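Local coordinates for CLIP-associating protein (Drosophila melanogaster, PDB 4G3A) that tracks microtubule plus ends and stabilises dynamic microtubules, supporting mitotic spindle formation and kinetochore attachment, and is seen here as its N-terminal TOG domain of HEAT repeats, at residues Leu50-Met55 against Ala72-Leu76; Ile77-Ser82 against Glu119-Leu123; Val95-Leu99 against Ala110-Leu114. All coordinates share one frame; numbering follows the deposited sequence.

Interaction 1 (Leu50-Met55 against Ala72-Leu76); sequences LIDGLM and AFSEL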
# COMPACT_ATOMS: atom_id res chain seq x y z
N LEU A 50 -13.79 13.14 -11.37
CA LEU A 50 -13.94 12.60 -10.02
C LEU A 50 -12.57 12.38 -9.41
O LEU A 50 -12.34 12.68 -8.24
CB LEU A 50 -14.75 11.31 -10.02
CG LEU A 50 -14.87 10.69 -8.62
CD1 LEU A 50 -15.50 11.67 -7.65
CD2 LEU A 50 -15.67 9.40 -8.67
N ILE A 51 -11.65 11.85 -10.22
CA ILE A 51 -10.27 11.63 -9.79
C ILE A 51 -9.63 12.93 -9.33
O ILE A 51 -9.04 12.99 -8.26
CB ILE A 51 -9.41 11.05 -10.91
CG1 ILE A 51 -9.99 9.72 -11.38
CG2 ILE A 51 -7.95 10.89 -10.44
CD1 ILE A 51 -10.06 8.65 -10.28
N ASP A 52 -9.77 13.97 -10.15
CA ASP A 52 -9.23 15.28 -9.82
C ASP A 52 -9.85 15.79 -8.52
O ASP A 52 -9.16 16.37 -7.68
CB ASP A 52 -9.49 16.28 -10.95
CG ASP A 52 -8.83 15.87 -12.26
OD1 ASP A 52 -7.86 15.09 -12.23
OD2 ASP A 52 -9.30 16.34 -13.32
N GLY A 53 -11.14 15.55 -8.35
CA GLY A 53 -11.86 16.01 -7.17
C GLY A 53 -11.39 15.34 -5.89
O GLY A 53 -11.35 15.96 -4.83
N LEU A 54 -11.05 14.06 -5.98
CA LEU A 54 -10.63 13.30 -4.81
C LEU A 54 -9.25 13.75 -4.32
O LEU A 54 -8.91 13.58 -3.15
CB LEU A 54 -10.61 11.80 -5.12
CG LEU A 54 -11.97 11.13 -5.33
CD1 LEU A 54 -11.79 9.73 -5.88
CD2 LEU A 54 -12.74 11.09 -4.02
N MSE A 55 -8.46 14.31 -5.23
CA MSE A 55 -7.06 14.60 -4.96
C MSE A 55 -6.82 15.57 -3.80
O MSE A 55 -5.98 15.30 -2.94
CB MSE A 55 -6.34 15.06 -6.24
CG MSE A 55 -6.18 13.94 -7.26
SE MSE A 55 -5.22 12.40 -6.52
CE MSE A 55 -3.66 13.37 -5.85
N ALA A 72 -12.68 5.70 -1.36
CA ALA A 72 -13.35 6.00 -2.62
C ALA A 72 -12.52 5.44 -3.76
O ALA A 72 -13.06 4.85 -4.70
CB ALA A 72 -13.55 7.50 -2.78
N PHE A 73 -11.21 5.64 -3.69
CA PHE A 73 -10.33 5.12 -4.71
C PHE A 73 -10.42 3.59 -4.73
O PHE A 73 -10.46 2.98 -5.79
CB PHE A 73 -8.88 5.60 -4.51
CG PHE A 73 -8.61 7.00 -5.05
CD1 PHE A 73 -8.92 7.32 -6.36
CD2 PHE A 73 -8.03 7.97 -4.25
CE1 PHE A 73 -8.67 8.59 -6.87
CE2 PHE A 73 -7.78 9.25 -4.74
CZ PHE A 73 -8.10 9.56 -6.06
N SER A 74 -10.45 2.97 -3.55
CA SER A 74 -10.59 1.52 -3.51
C SER A 74 -11.85 1.07 -4.28
O SER A 74 -11.81 0.09 -5.04
CB SER A 74 -10.62 1.01 -2.07
OG SER A 74 -9.29 0.82 -1.58
N GLU A 75 -12.95 1.79 -4.09
CA GLU A 75 -14.20 1.43 -4.77
C GLU A 75 -14.11 1.61 -6.29
O GLU A 75 -14.59 0.77 -7.04
CB GLU A 75 -15.39 2.19 -4.18
CG GLU A 75 -15.67 1.83 -2.73
CD GLU A 75 -15.80 0.33 -2.52
OE1 GLU A 75 -16.45 -0.35 -3.35
OE2 GLU A 75 -15.23 -0.18 -1.52
N LEU A 76 -13.48 2.70 -6.73
CA LEU A 76 -13.23 2.90 -8.17
C LEU A 76 -12.33 1.81 -8.74
O LEU A 76 -12.56 1.31 -9.85
CB LEU A 76 -12.60 4.27 -8.43
CG LEU A 76 -13.47 5.49 -8.10
CD1 LEU A 76 -12.64 6.77 -8.09
CD2 LEU A 76 -14.63 5.61 -9.09
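L54 and A72 are the residues nearest each other where segments 50-55 and 72-76, the facing parts of helices 47-58 and 63-80, run nearly antiparallel at 158°, their axes 11.6 Å apart. These two helices form the pair of HEAT repeat 1, and at this spacing long side chains fill the interval between them. F73 reaches across the interval. Its CG lies anti to its own carbonyl carbon (chi1 -82°), and the ring extends toward helix 47-58 to meet three residues in three ways. L54 sits over one face, CD1 standing 3.8 Å from the F73 ring centroid, 22° off the normal, in a CH-pi contact displaced toward the rim. I51 comes to the edge in the ring plane, with CD1 3.7 Å from F73 CE1. M55, present as selenomethionine, bends back at chi2 and chi3 to bring SE obliquely to 4.1 Å from F73 CZ, a Met-aromatic contact. One turn on, L76 CD1 meets both L54 CD1 (3.8 Å) and I51 CD1, while its CD2 touches L50 CD2 at 4.0 Å. At the other end, L54 CD2 rests on A72 CB. Replacing F73 by an alanine would probably open a gap between the helices and leave L54 CD1 and the selenium without their aromatic partner. Helix 9-18 packs on L50 and L54, and V91 of helix 88-98 on F73. With no hydrogen bond across it, the contact depends on shape and dispersion: interlocking apolar groups join the helices, several gathered on one ring, with leucines and A72 packing beside it.

Interaction 2 (Ile77-Ser82 against Glu119-Leu123); sequences IKRLGS and EHRVL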
# COMPACT_ATOMS: atom_id res chain seq x y z
N ILE A 77 -11.30 1.43 -7.98
CA ILE A 77 -10.42 0.36 -8.41
C ILE A 77 -11.22 -0.92 -8.61
O ILE A 77 -11.08 -1.60 -9.62
CB ILE A 77 -9.30 0.09 -7.38
CG1 ILE A 77 -8.29 1.24 -7.39
CG2 ILE A 77 -8.59 -1.22 -7.67
CD1 ILE A 77 -7.52 1.31 -6.10
N LYS A 78 -12.07 -1.24 -7.63
CA LYS A 78 -12.90 -2.44 -7.72
C LYS A 78 -13.82 -2.41 -8.94
O LYS A 78 -13.98 -3.42 -9.62
CB LYS A 78 -13.72 -2.63 -6.45
CG LYS A 78 -12.89 -2.96 -5.24
CD LYS A 78 -13.75 -2.96 -4.01
CE LYS A 78 -12.91 -2.80 -2.76
NZ LYS A 78 -13.80 -2.76 -1.57
N ARG A 79 -14.41 -1.26 -9.22
CA ARG A 79 -15.31 -1.12 -10.37
C ARG A 79 -14.57 -1.02 -11.69
O ARG A 79 -15.04 -1.52 -12.72
CB ARG A 79 -16.19 0.12 -10.23
CG ARG A 79 -17.19 0.06 -9.11
CD ARG A 79 -18.04 1.29 -9.15
NE ARG A 79 -19.11 1.23 -8.17
CZ ARG A 79 -20.38 0.98 -8.46
NH1 ARG A 79 -20.76 0.75 -9.72
NH2 ARG A 79 -21.28 0.95 -7.49
N LEU A 80 -13.41 -0.35 -11.68
CA LEU A 80 -12.70 -0.03 -12.92
C LEU A 80 -11.68 -1.09 -13.33
O LEU A 80 -11.37 -1.23 -14.52
CB LEU A 80 -12.00 1.32 -12.79
CG LEU A 80 -12.74 2.53 -13.35
CD1 LEU A 80 -14.18 2.52 -12.89
CD2 LEU A 80 -12.04 3.81 -12.95
N GLY A 81 -11.15 -1.81 -12.36
CA GLY A 81 -10.14 -2.81 -12.66
C GLY A 81 -8.99 -2.17 -13.42
O GLY A 81 -8.53 -1.10 -13.04
N SER A 82 -8.56 -2.81 -14.50
CA SER A 82 -7.38 -2.34 -15.23
C SER A 82 -7.57 -0.92 -15.76
O SER A 82 -6.59 -0.21 -16.01
CB SER A 82 -6.99 -3.31 -16.37
OG SER A 82 -7.98 -3.35 -17.39
N GLU A 119 -5.30 -6.99 -6.32
CA GLU A 119 -6.37 -7.98 -6.39
C GLU A 119 -7.24 -7.76 -7.62
O GLU A 119 -7.63 -8.70 -8.30
CB GLU A 119 -7.22 -7.98 -5.12
CG GLU A 119 -8.29 -9.08 -5.11
CD GLU A 119 -9.03 -9.22 -3.78
OE1 GLU A 119 -8.65 -8.55 -2.80
OE2 GLU A 119 -9.99 -10.02 -3.72
N HIS A 120 -7.53 -6.50 -7.93
CA HIS A 120 -8.39 -6.19 -9.07
C HIS A 120 -7.62 -5.92 -10.35
O HIS A 120 -8.16 -5.38 -11.32
CB HIS A 120 -9.37 -5.06 -8.71
CG HIS A 120 -10.19 -5.39 -7.50
ND1 HIS A 120 -11.38 -6.08 -7.58
CD2 HIS A 120 -9.96 -5.18 -6.19
CE1 HIS A 120 -11.86 -6.26 -6.37
NE2 HIS A 120 -11.01 -5.74 -5.50
N ARG A 121 -6.35 -6.32 -10.36
CA ARG A 121 -5.56 -6.36 -11.58
C ARG A 121 -5.40 -5.01 -12.27
O ARG A 121 -5.38 -4.93 -13.50
CB ARG A 121 -6.13 -7.39 -12.56
CG ARG A 121 -6.28 -8.78 -11.99
CD ARG A 121 -6.64 -9.78 -13.08
NE ARG A 121 -6.70 -11.15 -12.57
CZ ARG A 121 -5.65 -11.96 -12.49
NH1 ARG A 121 -4.45 -11.53 -12.88
NH2 ARG A 121 -5.80 -13.18 -12.01
N VAL A 122 -5.26 -3.95 -11.48
CA VAL A 122 -4.88 -2.67 -12.04
C VAL A 122 -3.50 -2.81 -12.67
O VAL A 122 -3.26 -2.34 -13.78
CB VAL A 122 -4.85 -1.56 -10.98
CG1 VAL A 122 -4.37 -0.27 -11.58
CG2 VAL A 122 -6.23 -1.39 -10.38
N LEU A 123 -2.60 -3.46 -11.94
CA LEU A 123 -1.28 -3.83 -12.43
C LEU A 123 -0.80 -5.08 -11.69
O LEU A 123 -1.29 -5.38 -10.59
CB LEU A 123 -0.25 -2.70 -12.25
CG LEU A 123 -0.24 -1.77 -11.02
CD1 LEU A 123 -0.72 -2.42 -9.74
CD2 LEU A 123 1.15 -1.17 -10.85
O HOH W 1 -12.60 -5.69 -10.35
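H120 and V122 meet the C-terminal end of helix 63-80 where HEAT repeat 1 abuts repeat 2. On their side a Schellman motif, with R121 at positive phi as its C-prime residue, ends helix 104-119; on the other, G81 leaves the helix with a positive phi that glycine adopts readily. The apolar contact lies on the buried side: I77 CG2 touches V122 CG2 at 3.6 Å, the two side chains crossing at about a right angle. The ring contact is a CH-pi interaction. K78 CG lies over one face of the H120 imidazole, 3.7 Å from its centroid and 26° off the normal, and E119 CG lies more loosely over the opposite face. The extended K78 chain then carries NZ past the ring to a salt bridge with E75, leaving the aliphatic part to do the touching. The backbones also come close, the alpha carbons of S82 and V122 approaching to 4.1 Å. G81 CA makes a CA-H...O contact with H120 O at 3.5 Å. Two side-chain carbons also lie against carbonyl oxygens: V122 CG2, held anti to its own carbonyl carbon, meets G81 O at 3.5 Å, and S82 CB comes to 3.7 Å from R121 O. No direct hydrogen bond joins the segments, so the polar link is left to solvent: one water donates to K78 O at 2.8 Å and pairs with H120 ND1 at 3.1 Å, bridging the helix carbonyl to the imidazole.

Interaction 3 (Val95-Leu99 against Ala110-Leu114); sequences VIDRL and AQLLL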
# COMPACT_ATOMS: atom_id res chain seq x y z
N VAL A 95 -0.77 8.11 -1.76
CA VAL A 95 -1.13 6.92 -1.01
C VAL A 95 0.09 6.45 -0.22
O VAL A 95 -0.01 6.10 0.94
CB VAL A 95 -1.60 5.81 -1.93
CG1 VAL A 95 -1.88 4.55 -1.12
CG2 VAL A 95 -2.85 6.27 -2.69
N ILE A 96 1.24 6.47 -0.88
CA ILE A 96 2.50 6.15 -0.22
C ILE A 96 2.70 7.00 1.03
O ILE A 96 2.95 6.48 2.11
CB ILE A 96 3.69 6.33 -1.18
CG1 ILE A 96 3.67 5.22 -2.24
CG2 ILE A 96 5.03 6.34 -0.41
CD1 ILE A 96 4.71 5.41 -3.34
N ASP A 97 2.59 8.32 0.87
CA ASP A 97 2.71 9.24 2.00
C ASP A 97 1.76 8.87 3.14
O ASP A 97 2.11 9.02 4.31
CB ASP A 97 2.46 10.69 1.57
CG ASP A 97 3.63 11.28 0.81
OD1 ASP A 97 4.74 10.70 0.85
OD2 ASP A 97 3.44 12.32 0.16
N ARG A 98 0.56 8.39 2.81
CA ARG A 98 -0.41 8.04 3.85
C ARG A 98 -0.04 6.75 4.58
O ARG A 98 -0.60 6.44 5.64
CB ARG A 98 -1.81 7.92 3.26
CG ARG A 98 -2.39 9.23 2.76
CD ARG A 98 -2.73 10.18 3.91
NE ARG A 98 -3.09 11.52 3.42
CZ ARG A 98 -3.50 12.52 4.19
NH1 ARG A 98 -3.62 12.35 5.51
NH2 ARG A 98 -3.80 13.70 3.66
N LEU A 99 0.91 5.99 4.04
CA LEU A 99 1.40 4.83 4.78
C LEU A 99 2.04 5.32 6.06
O LEU A 99 2.12 4.60 7.04
CB LEU A 99 2.40 4.01 3.96
CG LEU A 99 1.85 3.30 2.73
CD1 LEU A 99 2.99 2.67 1.94
CD2 LEU A 99 0.80 2.25 3.12
N ALA A 110 -5.02 2.94 3.33
CA ALA A 110 -3.96 3.08 2.34
C ALA A 110 -3.41 1.71 1.94
O ALA A 110 -3.27 1.40 0.75
CB ALA A 110 -2.85 3.98 2.87
N GLN A 111 -3.11 0.87 2.92
CA GLN A 111 -2.60 -0.47 2.62
C GLN A 111 -3.67 -1.23 1.83
O GLN A 111 -3.37 -1.95 0.88
CB GLN A 111 -2.27 -1.21 3.92
CG GLN A 111 -0.94 -0.80 4.59
CD GLN A 111 0.27 -1.45 3.95
OE1 GLN A 111 0.21 -1.93 2.81
NE2 GLN A 111 1.39 -1.46 4.67
N LEU A 112 -4.92 -1.04 2.21
CA LEU A 112 -6.01 -1.74 1.54
C LEU A 112 -6.15 -1.28 0.07
O LEU A 112 -6.36 -2.09 -0.82
CB LEU A 112 -7.32 -1.59 2.33
CG LEU A 112 -8.58 -2.26 1.78
CD1 LEU A 112 -8.32 -3.67 1.25
CD2 LEU A 112 -9.67 -2.29 2.86
N LEU A 113 -6.01 0.02 -0.17
CA LEU A 113 -5.98 0.53 -1.55
C LEU A 113 -4.89 -0.16 -2.37
O LEU A 113 -5.11 -0.53 -3.54
CB LEU A 113 -5.77 2.06 -1.56
CG LEU A 113 -5.81 2.76 -2.93
CD1 LEU A 113 -6.15 4.29 -2.81
CD2 LEU A 113 -4.51 2.56 -3.71
N LEU A 114 -3.71 -0.32 -1.77
CA LEU A 114 -2.61 -1.00 -2.45
C LEU A 114 -2.97 -2.46 -2.76
O LEU A 114 -2.74 -2.94 -3.86
CB LEU A 114 -1.31 -0.93 -1.64
CG LEU A 114 -0.74 0.48 -1.41
CD1 LEU A 114 0.49 0.41 -0.50
CD2 LEU A 114 -0.40 1.14 -2.73
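Both helices of HEAT repeat 2 meet here, where V95 from helix 88-98 and L99, at or just beyond its C-terminal end, pack on A110, L113 and L114 of helix 104-119. The backbones come closest at V95 and A110, whose alpha carbons are 5.8 Å apart, an approach consistent with the small methyl of A110. A110 CB is shared among several neighbours, meeting R98 CB, L99 CD2 at 4.0 Å and V95 CG1 at 4.1 Å. V95 divides its two methyls between partners. CG1, anti to the backbone N (chi1 176°), passes A110 O and reaches L114 CD2, whereas V95 CG2 turns the other way to L113 CD1 at 3.9 Å. L114 slides past V95 in the opposite direction but meets L99 tip to tip, L114 CD1 lying 4.1 Å from L99 CD2. The L99 and Q111 side chains cross at about a right angle, L99 CD2 touching Q111 CG at 3.8 Å. The bend of Q111 at chi2 (-80°) lays CG and the amide carbon CD against L99 CD2, while the amide's OE1 and NE2 hydrogen-bond to T151 and E147 of helix 142-159. R98 likewise gives only its CB to this contact: its guanidinium group forms a salt bridge with D101 and hydrogen bonds to the carbonyls of L58 and G60. L113 continues onto F73 and L70 of helix 63-80, and L114 onto L132 of helix 125-136. Mainly apolar atoms make the join between the two helices. Two successive helices packed through apolar side chains form the helical hairpin of a HEAT repeat, the unit stacked side by side in TOG domains; in repeat 2 the closest approach falls at an alanine.

In the fold
Interactions 1 and 3 are buried and each pairs the two helices of a single HEAT repeat, repeat 1 and repeat 2 respectively. Interaction 2, partly buried, instead joins one repeat to the next at their helix ends. The two core contacts differ in build: interaction 1 bridges wide-set helices with an aromatic ring, whereas interaction 3 brings backbones together over an alanine. Interaction 2 adds a lysine-histidine contact and a bridging water where solvent can enter. Helix 63-80 serves both interactions 1 and 2, and L113 ties all three together, touching F73 CB through its CD1 at 3.5 Å and packing on I77.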